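Myosin regulatory light chain (Physarum polycephalum, PDB 2BL0) binds calcium in its first EF-hand and serves as a light chain in the regulatory domain of the slime mould's myosin II. Local coordinates at residues B[67-70]-B[76-79]; B[118-123]-B[135-140]; B[25-30]-B[53-58]; B[100-103]-B[108-111]; B[84-89]-B[129-134]. One frame throughout, in Å; residues are numbered along the deposited sequence. Where two conformers were deposited one is given.

Contact 1: residues B[67-70]-B[76-79]; sequences PIKT and KEML
Lys69 reaches across from an irregular loop and lays its ammonium group against the carboxylate of Glu77, which stands on a helix. NZ of Lys69 comes to 2.6 Å from OE1 of Glu77, on the syn lone pair of that oxygen, and a second, weak bond of 3.0 Å joins the same NZ to OE2. The pair is thus a salt bridge with one strong arm and one weaker one. CG of Lys69 lies beside the backbone N (chi1 -68°), and two later bends, at chi2 and chi4, turn the end onto the acid. Glu77 runs straight out beyond CG, chi2 158°, and meets the lysine chain at about a right angle. Glu77 was deposited in two conformers, and the bridge is described for one. The contact is a surface one, with the two charges as its substance; an alanine in place of Lys69 would probably leave the Glu77 carboxylate without this cation and the loop less firmly tied to the helix. The backbone of Lys69 is bonded to Asn37, so the loop after helix 57-64 also leans on the first half of the chain. Helix 75-85, which carries Glu77, turns Met78 onto Val135, Leu138 and Val139 of helix 131-140, while Glu77 itself packs on an apolar side chain of another protein chain.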
# COMPACT_ATOMS: atom_id res chain seq x y z
N PRO B 67 14.19 -3.06 -21.66
CA PRO B 67 14.80 -4.32 -21.19
C PRO B 67 15.95 -4.18 -20.21
O PRO B 67 16.95 -4.91 -20.30
CB PRO B 67 15.33 -4.96 -22.49
CG PRO B 67 14.85 -4.13 -23.57
CD PRO B 67 14.59 -2.77 -23.05
N ILE B 68 15.82 -3.26 -19.26
CA ILE B 68 16.78 -3.14 -18.18
C ILE B 68 16.76 -4.47 -17.43
O ILE B 68 15.70 -5.04 -17.19
CB ILE B 68 16.37 -1.97 -17.26
CG1 ILE B 68 16.29 -0.64 -18.05
CG2 ILE B 68 17.34 -1.85 -16.11
CD1 ILE B 68 15.61 0.52 -17.29
N LYS B 69 17.94 -4.98 -17.06
CA LYS B 69 18.05 -6.29 -16.43
C LYS B 69 17.29 -6.40 -15.11
O LYS B 69 17.39 -5.52 -14.25
CB LYS B 69 19.52 -6.63 -16.17
CG LYS B 69 20.34 -6.88 -17.44
CD LYS B 69 21.39 -7.94 -17.23
CE LYS B 69 22.38 -8.00 -18.38
NZ LYS B 69 23.75 -8.09 -17.83
N THR B 70 16.54 -7.49 -14.96
CA THR B 70 15.99 -7.91 -13.69
C THR B 70 17.06 -8.65 -12.88
O THR B 70 18.10 -9.01 -13.42
CB THR B 70 14.75 -8.80 -13.88
OG1 THR B 70 15.11 -9.97 -14.61
CG2 THR B 70 13.67 -8.11 -14.74
N LYS B 76 24.03 -15.06 -13.33
CA LYS B 76 25.17 -15.69 -13.98
C LYS B 76 26.39 -14.79 -13.85
O LYS B 76 27.44 -15.23 -13.39
CB LYS B 76 24.85 -16.00 -15.44
CG LYS B 76 26.04 -16.37 -16.30
CD LYS B 76 26.70 -17.67 -15.87
CE LYS B 76 27.77 -18.16 -16.87
NZ LYS B 76 28.82 -19.08 -16.27
N GLU B 77 26.24 -13.53 -14.21
CA GLU B 77 27.37 -12.61 -14.14
C GLU B 77 27.87 -12.44 -12.71
O GLU B 77 29.07 -12.35 -12.48
CB GLU B 77 26.99 -11.25 -14.76
CG GLU B 77 26.85 -11.27 -16.29
CD GLU B 77 25.99 -10.15 -16.86
OE1 GLU B 77 25.09 -9.61 -16.17
OE2 GLU B 77 26.21 -9.81 -18.05
N MET B 78 26.96 -12.41 -11.75
CA MET B 78 27.36 -12.29 -10.35
C MET B 78 28.12 -13.52 -9.86
O MET B 78 29.11 -13.40 -9.17
CB MET B 78 26.16 -12.08 -9.44
CG MET B 78 25.52 -10.67 -9.53
SD MET B 78 24.36 -10.34 -8.16
CE MET B 78 22.91 -10.94 -8.79
N LEU B 79 27.64 -14.70 -10.20
CA LEU B 79 28.30 -15.91 -9.74
C LEU B 79 29.68 -16.08 -10.39
O LEU B 79 30.62 -16.54 -9.75
CB LEU B 79 27.44 -17.13 -9.99
CG LEU B 79 26.95 -17.96 -8.80
CD1 LEU B 79 26.85 -19.42 -9.23
CD2 LEU B 79 27.77 -17.87 -7.53

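Contact 2: residues B[118-123]-B[135-140]; sequences MKEVSV and VDMLVT
A type I turn from Met118 to Val121, closed by a 3.2 Å bond from Val121 N to Met118 O, brings Glu120 and Val121 opposite Met137 on helix 131-140. In EF-hand terms this is where the incoming helix of the third helix-loop-helix unit, 111-118, gives way to its loop, and Met137 belongs to the outgoing helix of the same unit. CA of Glu120 and CA of Met137 are 8.6 Å apart, a gap that the thioether spans. Met137 sends CG anti to the backbone N, chi1 179°, and stays extended as far as SD; only at chi3, 86°, does the chain turn and carry CE toward Val121. The sulfur lies 3.7 Å from CB of Glu120, at the start of that chain, and the Glu120 chain then runs on past it, crossing the methionine at a slant. CE of Met137 meets CG2 of Val121 at 4.2 Å, a looser apolar touch. The carboxylate of Glu120 has its polar partner elsewhere, OE1 being hydrogen-bonded to OH of Tyr142, although Glu120 was modelled in two conformers. Val121 also touches Ile129 and Phe134, and Glu120 and Met137 each pack on an aromatic side chain of another protein chain. One turn past Met137 the helix reaches Thr140, whose OG1 bonds to O of Asp136 at 2.6 Å from 44° above the carbonyl plane, while its own N takes the opposite face of that oxygen.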
# COMPACT_ATOMS: atom_id res chain seq x y z
N MET B 118 24.78 -5.94 4.65
CA MET B 118 25.55 -6.87 5.48
C MET B 118 24.81 -7.28 6.74
O MET B 118 25.14 -8.30 7.36
CB MET B 118 26.92 -6.29 5.85
CG MET B 118 27.87 -6.12 4.70
SD MET B 118 28.13 -7.64 3.74
CE MET B 118 27.55 -7.16 2.20
N LYS B 119 23.78 -6.52 7.10
CA LYS B 119 22.97 -6.87 8.27
C LYS B 119 22.29 -8.24 8.11
O LYS B 119 21.99 -8.90 9.10
CB LYS B 119 21.93 -5.77 8.52
CG LYS B 119 21.30 -5.78 9.91
CD LYS B 119 20.81 -4.37 10.35
CE LYS B 119 20.01 -3.65 9.27
NZ LYS B 119 19.71 -2.20 9.58
N GLU B 120 22.05 -8.67 6.86
CA GLU B 120 21.26 -9.86 6.57
C GLU B 120 22.17 -11.04 6.18
O GLU B 120 21.69 -12.10 5.74
CB GLU B 120 20.22 -9.57 5.46
CG GLU B 120 18.91 -8.94 5.94
CD GLU B 120 17.71 -9.24 5.03
OE1 GLU B 120 16.68 -8.53 5.15
OE2 GLU B 120 17.78 -10.17 4.19
N VAL B 121 23.48 -10.86 6.41
CA VAL B 121 24.50 -11.77 5.91
C VAL B 121 25.25 -12.49 7.03
O VAL B 121 25.88 -11.87 7.88
CB VAL B 121 25.50 -10.99 5.03
CG1 VAL B 121 26.70 -11.85 4.68
CG2 VAL B 121 24.80 -10.50 3.79
N SER B 122 25.17 -13.82 6.99
CA SER B 122 25.79 -14.68 7.98
C SER B 122 27.30 -14.75 7.77
O SER B 122 27.75 -15.10 6.68
CB SER B 122 25.21 -16.09 7.85
OG SER B 122 25.60 -16.86 8.97
N VAL B 123 28.07 -14.41 8.81
CA VAL B 123 29.53 -14.46 8.75
C VAL B 123 30.05 -15.56 9.67
O VAL B 123 29.66 -15.64 10.83
CB VAL B 123 30.17 -13.12 9.20
CG1 VAL B 123 31.68 -13.15 9.07
CG2 VAL B 123 29.61 -11.96 8.43
N VAL B 135 24.23 -13.83 -3.40
CA VAL B 135 23.61 -13.65 -4.71
C VAL B 135 22.14 -14.02 -4.62
O VAL B 135 21.26 -13.30 -5.08
CB VAL B 135 24.33 -14.50 -5.79
CG1 VAL B 135 23.58 -14.43 -7.11
CG2 VAL B 135 25.79 -14.02 -5.95
N ASP B 136 21.84 -15.12 -3.96
CA ASP B 136 20.45 -15.54 -3.83
C ASP B 136 19.60 -14.48 -3.11
O ASP B 136 18.46 -14.20 -3.52
CB ASP B 136 20.36 -16.89 -3.12
CG ASP B 136 18.94 -17.34 -2.91
OD1 ASP B 136 18.27 -16.78 -2.02
OD2 ASP B 136 18.39 -18.22 -3.60
N MET B 137 20.16 -13.90 -2.06
CA MET B 137 19.49 -12.82 -1.34
C MET B 137 19.24 -11.63 -2.29
O MET B 137 18.15 -11.07 -2.32
CB MET B 137 20.32 -12.40 -0.12
CG MET B 137 19.72 -11.26 0.69
SD MET B 137 20.82 -10.60 1.96
CE MET B 137 21.77 -9.43 1.07
N LEU B 138 20.24 -11.26 -3.08
CA LEU B 138 20.07 -10.15 -4.02
C LEU B 138 19.03 -10.38 -5.10
O LEU B 138 18.37 -9.43 -5.53
CB LEU B 138 21.40 -9.77 -4.67
CG LEU B 138 22.50 -9.29 -3.73
CD1 LEU B 138 23.67 -8.76 -4.55
CD2 LEU B 138 22.01 -8.21 -2.77
N VAL B 139 18.89 -11.61 -5.54
CA VAL B 139 18.01 -11.95 -6.65
C VAL B 139 16.57 -12.21 -6.17
O VAL B 139 15.62 -11.78 -6.82
CB VAL B 139 18.56 -13.17 -7.43
CG1 VAL B 139 17.56 -13.63 -8.51
CG2 VAL B 139 19.91 -12.84 -8.04
N THR B 140 16.43 -12.91 -5.05
CA THR B 140 15.11 -13.38 -4.58
C THR B 140 14.50 -12.55 -3.47
O THR B 140 13.30 -12.65 -3.21
CB THR B 140 15.20 -14.86 -4.12
OG1 THR B 140 16.00 -14.96 -2.93
CG2 THR B 140 15.92 -15.71 -5.16

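Contact 3: residues B[25-30]-B[53-58]; sequences EELGSA and KEFDLA
Leu27 holds CG anti to its own nitrogen (chi1 -180°), and Phe55 places CG between backbone N and carbonyl carbon (chi1 61°); together these torsions set the leucine branch over the phenylalanine ring. CD1 of Leu27 rides 3.9 Å from the centre of the Phe55 ring, only 17° off the normal, a CH-pi contact over the face and displaced toward the rim. The rest of the leucine follows: its CB is 3.6 Å from CE1 of Phe55, the nearest approach between the segments. At the edge of the ring, near its plane, the backbone carbon of Glu26 stands 4.4 Å from the same CE1. The ring is thus fitted against the first turn of helix 27-33, where Ala30 N bonds to Glu26 O at 3.0 Å. Beyond the pair, Leu27 also touches Phe60 of helix 57-64 and Ile46 and Leu50 of helix 40-50, which makes this part of the hydrophobic core of the N-terminal half. The backbone of Phe55 bonds to Val22, so the ring hangs from the short two-stranded sheet 22-23 and 54-55, and Asp56, just after it, caps helix 57-64 through a bond from Thr59 N. Glu26, predicted as a ligand of the first calcium site, turns its side chain away from Phe55; in the conformer described (two were deposited), it lies about 9 Å from the bound ion. Two loops joined by a short antiparallel sheet are the mark of an EF-hand pair, and here Phe55 of the partner loop packs on the outgoing helix 27-33.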
# COMPACT_ATOMS: atom_id res chain seq x y z
N GLU B 25 17.07 12.53 -9.98
CA GLU B 25 17.98 11.87 -9.04
C GLU B 25 17.37 10.67 -8.36
O GLU B 25 18.09 9.86 -7.77
CB GLU B 25 18.47 12.85 -7.98
CG GLU B 25 19.21 14.06 -8.54
CD GLU B 25 20.42 13.71 -9.38
OE1 GLU B 25 20.78 14.53 -10.27
OE2 GLU B 25 21.04 12.64 -9.17
N GLU B 26 16.05 10.56 -8.43
CA GLU B 26 15.36 9.39 -7.92
C GLU B 26 14.94 8.35 -8.96
O GLU B 26 14.34 7.36 -8.60
CB GLU B 26 14.10 9.84 -7.18
CG GLU B 26 14.35 10.79 -6.02
CD GLU B 26 14.99 10.12 -4.83
OE1 GLU B 26 14.97 8.88 -4.76
OE2 GLU B 26 15.52 10.85 -3.95
N LEU B 27 15.26 8.56 -10.23
CA LEU B 27 14.87 7.61 -11.26
C LEU B 27 15.45 6.23 -11.00
O LEU B 27 14.75 5.26 -11.08
CB LEU B 27 15.30 8.12 -12.65
CG LEU B 27 14.94 7.23 -13.86
CD1 LEU B 27 13.45 6.94 -13.97
CD2 LEU B 27 15.46 7.85 -15.14
N GLY B 28 16.73 6.15 -10.68
CA GLY B 28 17.34 4.88 -10.36
C GLY B 28 16.61 4.16 -9.24
O GLY B 28 16.26 2.98 -9.38
N SER B 29 16.37 4.86 -8.14
CA SER B 29 15.67 4.31 -6.98
C SER B 29 14.29 3.78 -7.32
O SER B 29 13.90 2.71 -6.89
CB SER B 29 15.56 5.36 -5.87
OG SER B 29 16.86 5.66 -5.40
N ALA B 30 13.57 4.54 -8.14
CA ALA B 30 12.21 4.17 -8.56
C ALA B 30 12.22 2.93 -9.46
O ALA B 30 11.39 2.02 -9.28
CB ALA B 30 11.54 5.37 -9.24
N LYS B 53 15.52 17.59 -15.44
CA LYS B 53 15.83 17.48 -14.01
C LYS B 53 14.74 16.70 -13.27
O LYS B 53 14.93 16.37 -12.10
CB LYS B 53 16.00 18.86 -13.39
CG LYS B 53 14.72 19.67 -13.27
CD LYS B 53 14.98 21.07 -12.73
CE LYS B 53 13.67 21.75 -12.34
NZ LYS B 53 13.91 23.19 -12.04
N GLU B 54 13.61 16.44 -13.93
CA GLU B 54 12.51 15.63 -13.36
C GLU B 54 11.82 14.82 -14.44
O GLU B 54 12.02 15.06 -15.64
CB GLU B 54 11.48 16.52 -12.64
CG GLU B 54 11.58 17.98 -12.97
CD GLU B 54 10.42 18.80 -12.44
OE1 GLU B 54 9.93 19.66 -13.20
OE2 GLU B 54 10.02 18.59 -11.27
N PHE B 55 11.01 13.85 -14.03
CA PHE B 55 10.25 13.03 -14.96
C PHE B 55 8.82 12.80 -14.47
O PHE B 55 8.56 12.83 -13.27
CB PHE B 55 10.94 11.68 -15.24
CG PHE B 55 11.11 10.81 -14.02
CD1 PHE B 55 12.19 10.99 -13.15
CD2 PHE B 55 10.19 9.80 -13.74
CE1 PHE B 55 12.33 10.14 -12.02
CE2 PHE B 55 10.34 8.97 -12.62
CZ PHE B 55 11.41 9.16 -11.76
N ASP B 56 7.91 12.58 -15.41
CA ASP B 56 6.50 12.29 -15.10
C ASP B 56 6.19 10.80 -15.25
O ASP B 56 7.06 10.00 -15.59
CB ASP B 56 5.54 13.18 -15.90
CG ASP B 56 5.58 12.94 -17.41
OD1 ASP B 56 6.13 11.94 -17.89
OD2 ASP B 56 5.00 13.73 -18.20
N LEU B 57 4.94 10.43 -14.98
CA LEU B 57 4.55 9.03 -14.95
C LEU B 57 4.69 8.37 -16.31
O LEU B 57 5.17 7.26 -16.39
CB LEU B 57 3.12 8.88 -14.44
CG LEU B 57 2.53 7.47 -14.50
CD1 LEU B 57 3.34 6.50 -13.64
CD2 LEU B 57 1.06 7.48 -14.10
N ALA B 58 4.28 9.07 -17.36
CA ALA B 58 4.35 8.53 -18.73
C ALA B 58 5.77 8.17 -19.07
O ALA B 58 6.03 7.12 -19.62
CB ALA B 58 3.78 9.53 -19.75

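Contact 4: residues B[100-103]-B[108-111]; sequences QLLL and ALTS
Leu102 O, near the end of helix 95-104, takes the backbone N of Leu109 at 2.9 Å. The same oxygen is approached at 3.3 Å by CA of Ala108, a C-H...O contact, and a polar side chain of another protein chain also hydrogen-bonds to it, so several groups crowd one carbonyl. Beside this bond the two leucines meet by their methyls, CD2 of Leu102 against CD1 of Leu109 at 3.8 Å. Leu103 makes a separate contact. With CG beside the backbone N (chi1 -76°), it starts away from the loop but swings CD2 back against the loop backbone from Leu109 to Ser111, 3.5 Å from O of Leu109 and 3.8 Å from N of Ser111. The Ala108 methyl, CB, packs close against the carbonyl oxygen of Leu103, 3.3 Å from that O. This is the linker between the second and third EF-hands, folded back against the outgoing helix of one just before the incoming helix of the other begins. Thr110 is the N-cap of helix 111-118: its OG1 takes a backbone N of the first turn, and its N bonds to OE1 of Glu113, as in a capping box. That helix in turn supplies Val114, which touches Leu102, Leu103 and Leu109, and Leu117, which packs on Leu109.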
# COMPACT_ATOMS: atom_id res chain seq x y z
N GLN B 100 35.14 -4.07 0.89
CA GLN B 100 36.12 -3.22 0.23
C GLN B 100 35.80 -3.03 -1.25
O GLN B 100 35.94 -1.93 -1.78
CB GLN B 100 37.53 -3.81 0.34
CG GLN B 100 38.27 -3.36 1.57
CD GLN B 100 39.37 -4.33 1.97
OE1 GLN B 100 39.10 -5.52 2.15
NE2 GLN B 100 40.59 -3.83 2.11
N LEU B 101 35.36 -4.10 -1.90
CA LEU B 101 35.11 -4.06 -3.33
C LEU B 101 33.89 -3.19 -3.61
O LEU B 101 33.96 -2.29 -4.45
CB LEU B 101 34.91 -5.47 -3.88
CG LEU B 101 36.18 -6.34 -3.80
CD1 LEU B 101 35.88 -7.72 -4.33
CD2 LEU B 101 37.37 -5.70 -4.55
N LEU B 102 32.80 -3.46 -2.88
CA LEU B 102 31.57 -2.68 -2.93
C LEU B 102 31.80 -1.18 -2.71
O LEU B 102 31.17 -0.35 -3.36
CB LEU B 102 30.58 -3.18 -1.88
CG LEU B 102 29.95 -4.56 -2.10
CD1 LEU B 102 29.03 -4.91 -0.95
CD2 LEU B 102 29.20 -4.61 -3.44
N LEU B 103 32.70 -0.84 -1.79
CA LEU B 103 32.89 0.54 -1.36
C LEU B 103 33.93 1.33 -2.14
O LEU B 103 33.80 2.54 -2.27
CB LEU B 103 33.30 0.59 0.12
CG LEU B 103 32.18 0.36 1.12
CD1 LEU B 103 32.77 0.01 2.48
CD2 LEU B 103 31.29 1.60 1.21
N ALA B 108 30.79 2.38 -6.86
CA ALA B 108 30.88 2.26 -5.41
C ALA B 108 29.57 2.58 -4.68
O ALA B 108 28.93 3.60 -4.93
CB ALA B 108 31.99 3.17 -4.90
N LEU B 109 29.20 1.69 -3.75
CA LEU B 109 28.04 1.90 -2.89
C LEU B 109 28.38 2.84 -1.73
O LEU B 109 29.55 3.08 -1.43
CB LEU B 109 27.53 0.56 -2.36
CG LEU B 109 27.30 -0.57 -3.37
CD1 LEU B 109 26.81 -1.81 -2.62
CD2 LEU B 109 26.34 -0.16 -4.43
N THR B 110 27.36 3.39 -1.09
CA THR B 110 27.55 4.17 0.13
C THR B 110 27.70 3.24 1.32
O THR B 110 27.24 2.10 1.29
CB THR B 110 26.36 5.11 0.39
OG1 THR B 110 25.19 4.35 0.74
CG2 THR B 110 25.95 5.90 -0.86
N SER B 111 28.34 3.75 2.36
CA SER B 111 28.47 3.04 3.63
C SER B 111 27.13 2.56 4.18
O SER B 111 27.02 1.44 4.70
CB SER B 111 29.18 3.94 4.64
OG SER B 111 28.53 5.18 4.73

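Contact 5: residues B[84-89]-B[129-134]; sequences ALDKEG and INYESF
Asp86 OD2 is gripped by two donors: OH of Tyr131, at 2.6 Å, and the backbone N of Gly91. Asp86 opens the loop of the second EF-hand and is inferred to be a ligand of the second calcium site with Asn90, Thr92 and Glu97, whereas the ion modelled in this chain sits in the first hand. Its CG is anti to the backbone N, chi1 -178°, which points the carboxylate at the helix that begins with Tyr131. The tyrosine hydroxyl meets OD2 on the anti side, and the carboxylate stands almost upright to the ring, the planes 79° apart, with CG of Asp86 in the ring plane at its edge. The other oxygen turns back into the loop: OD1 accepts from Gly89 N at 2.9 Å, an Asx motif, and weakly from Glu88 N. An alanine in place of Asp86 would probably leave the Tyr131 hydroxyl and the amides of Gly89 and Gly91 without this acceptor, and the loop freer to shift. The Tyr131 ring also meets that of Phe82 on helix 75-85, the planes nearly parallel. The backbone of Tyr131 bonds to that of Gly91, just beyond the ends of strands 92-94 and 128-130. Asn130 caps helix 131-140, the outgoing helix of the third hand, OD1 receiving Ser133 N at 3.0 Å in the carbonyl plane.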
# COMPACT_ATOMS: atom_id res chain seq x y z
N ALA B 84 35.49 -15.87 -9.58
CA ALA B 84 36.79 -15.32 -9.96
C ALA B 84 37.51 -14.70 -8.76
O ALA B 84 38.74 -14.52 -8.80
CB ALA B 84 36.60 -14.27 -11.04
N LEU B 85 36.75 -14.37 -7.72
CA LEU B 85 37.27 -13.84 -6.46
C LEU B 85 37.47 -14.92 -5.39
O LEU B 85 38.06 -14.65 -4.34
CB LEU B 85 36.35 -12.73 -5.95
CG LEU B 85 36.15 -11.56 -6.92
CD1 LEU B 85 35.01 -10.64 -6.52
CD2 LEU B 85 37.45 -10.79 -7.06
N ASP B 86 37.04 -16.14 -5.68
CA ASP B 86 37.04 -17.24 -4.71
C ASP B 86 38.41 -17.93 -4.65
O ASP B 86 38.71 -18.77 -5.49
CB ASP B 86 35.92 -18.23 -5.09
CG ASP B 86 35.79 -19.38 -4.12
OD1 ASP B 86 36.67 -19.54 -3.24
OD2 ASP B 86 34.83 -20.19 -4.19
N LYS B 87 39.22 -17.57 -3.65
CA LYS B 87 40.59 -18.08 -3.53
C LYS B 87 40.71 -19.55 -3.15
O LYS B 87 41.65 -20.23 -3.57
CB LYS B 87 41.39 -17.25 -2.49
CG LYS B 87 41.30 -15.74 -2.59
CD LYS B 87 42.28 -15.10 -1.60
CE LYS B 87 42.38 -13.59 -1.76
NZ LYS B 87 43.61 -13.05 -1.09
N GLU B 88 39.78 -20.04 -2.34
CA GLU B 88 39.88 -21.38 -1.75
C GLU B 88 39.11 -22.45 -2.53
O GLU B 88 39.30 -23.66 -2.31
CB GLU B 88 39.40 -21.35 -0.30
CG GLU B 88 40.08 -20.30 0.57
CD GLU B 88 39.45 -18.91 0.48
OE1 GLU B 88 38.29 -18.76 0.02
OE2 GLU B 88 40.14 -17.94 0.88
N GLY B 89 38.23 -22.01 -3.43
CA GLY B 89 37.33 -22.92 -4.13
C GLY B 89 36.27 -23.55 -3.24
O GLY B 89 35.75 -24.62 -3.57
N ILE B 129 31.87 -15.50 4.15
CA ILE B 129 30.45 -15.51 3.78
C ILE B 129 30.28 -16.38 2.56
O ILE B 129 31.18 -16.49 1.73
CB ILE B 129 29.90 -14.09 3.52
CG1 ILE B 129 30.57 -13.43 2.32
CG2 ILE B 129 30.08 -13.22 4.75
CD1 ILE B 129 29.75 -13.45 1.08
N ASN B 130 29.12 -17.01 2.44
CA ASN B 130 28.83 -17.84 1.29
C ASN B 130 28.24 -16.94 0.22
O ASN B 130 27.13 -16.41 0.39
CB ASN B 130 27.84 -18.95 1.68
CG ASN B 130 27.52 -19.88 0.53
OD1 ASN B 130 26.82 -19.49 -0.39
ND2 ASN B 130 28.01 -21.13 0.60
N TYR B 131 28.98 -16.76 -0.88
CA TYR B 131 28.60 -15.76 -1.86
C TYR B 131 27.39 -16.18 -2.69
O TYR B 131 26.64 -15.33 -3.09
CB TYR B 131 29.78 -15.30 -2.73
CG TYR B 131 30.54 -16.38 -3.45
CD1 TYR B 131 29.97 -17.06 -4.52
CD2 TYR B 131 31.84 -16.71 -3.08
CE1 TYR B 131 30.68 -18.06 -5.20
CE2 TYR B 131 32.55 -17.71 -3.75
CZ TYR B 131 31.97 -18.37 -4.81
OH TYR B 131 32.67 -19.36 -5.46
N GLU B 132 27.18 -17.47 -2.96
CA GLU B 132 25.94 -17.86 -3.62
C GLU B 132 24.69 -17.51 -2.79
O GLU B 132 23.66 -17.10 -3.35
CB GLU B 132 25.95 -19.34 -3.97
CG GLU B 132 24.82 -19.73 -4.93
CD GLU B 132 23.46 -19.97 -4.27
OE1 GLU B 132 23.43 -20.38 -3.09
OE2 GLU B 132 22.42 -19.75 -4.96
N SER B 133 24.78 -17.65 -1.47
CA SER B 133 23.67 -17.24 -0.60
C SER B 133 23.46 -15.73 -0.70
O SER B 133 22.33 -15.26 -0.65
CB SER B 133 23.90 -17.64 0.86
OG SER B 133 23.95 -19.06 1.02
N PHE B 134 24.55 -14.98 -0.86
CA PHE B 134 24.48 -13.53 -0.99
C PHE B 134 23.81 -13.17 -2.32
O PHE B 134 22.90 -12.35 -2.34
CB PHE B 134 25.89 -12.91 -0.86
CG PHE B 134 25.90 -11.39 -0.95
CD1 PHE B 134 25.36 -10.61 0.05
CD2 PHE B 134 26.44 -10.76 -2.07
CE1 PHE B 134 25.37 -9.21 -0.04
CE2 PHE B 134 26.47 -9.37 -2.17
CZ PHE B 134 25.92 -8.60 -1.17

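Contact 3 comes first along the chain and stands apart in the N-terminal half, its centre about 35 Å from that of contact 5 on the opposite side of the chain's centre. Contact 1 follows at the passage between the halves. Contacts 2, 4 and 5 lie within the C-terminal EF-hand pair: contact 4 is nested inside the loop closed by contact 5, while the segments of contacts 2 and 5 alternate, their centres about 12 Å apart, both using helix 131-140. Helix 75-85 links contacts 1 and 5, and contacts 1 and 2 touch where helices 75-85 and 131-140 meet. The result is two EF-hand lobes joined by a loop.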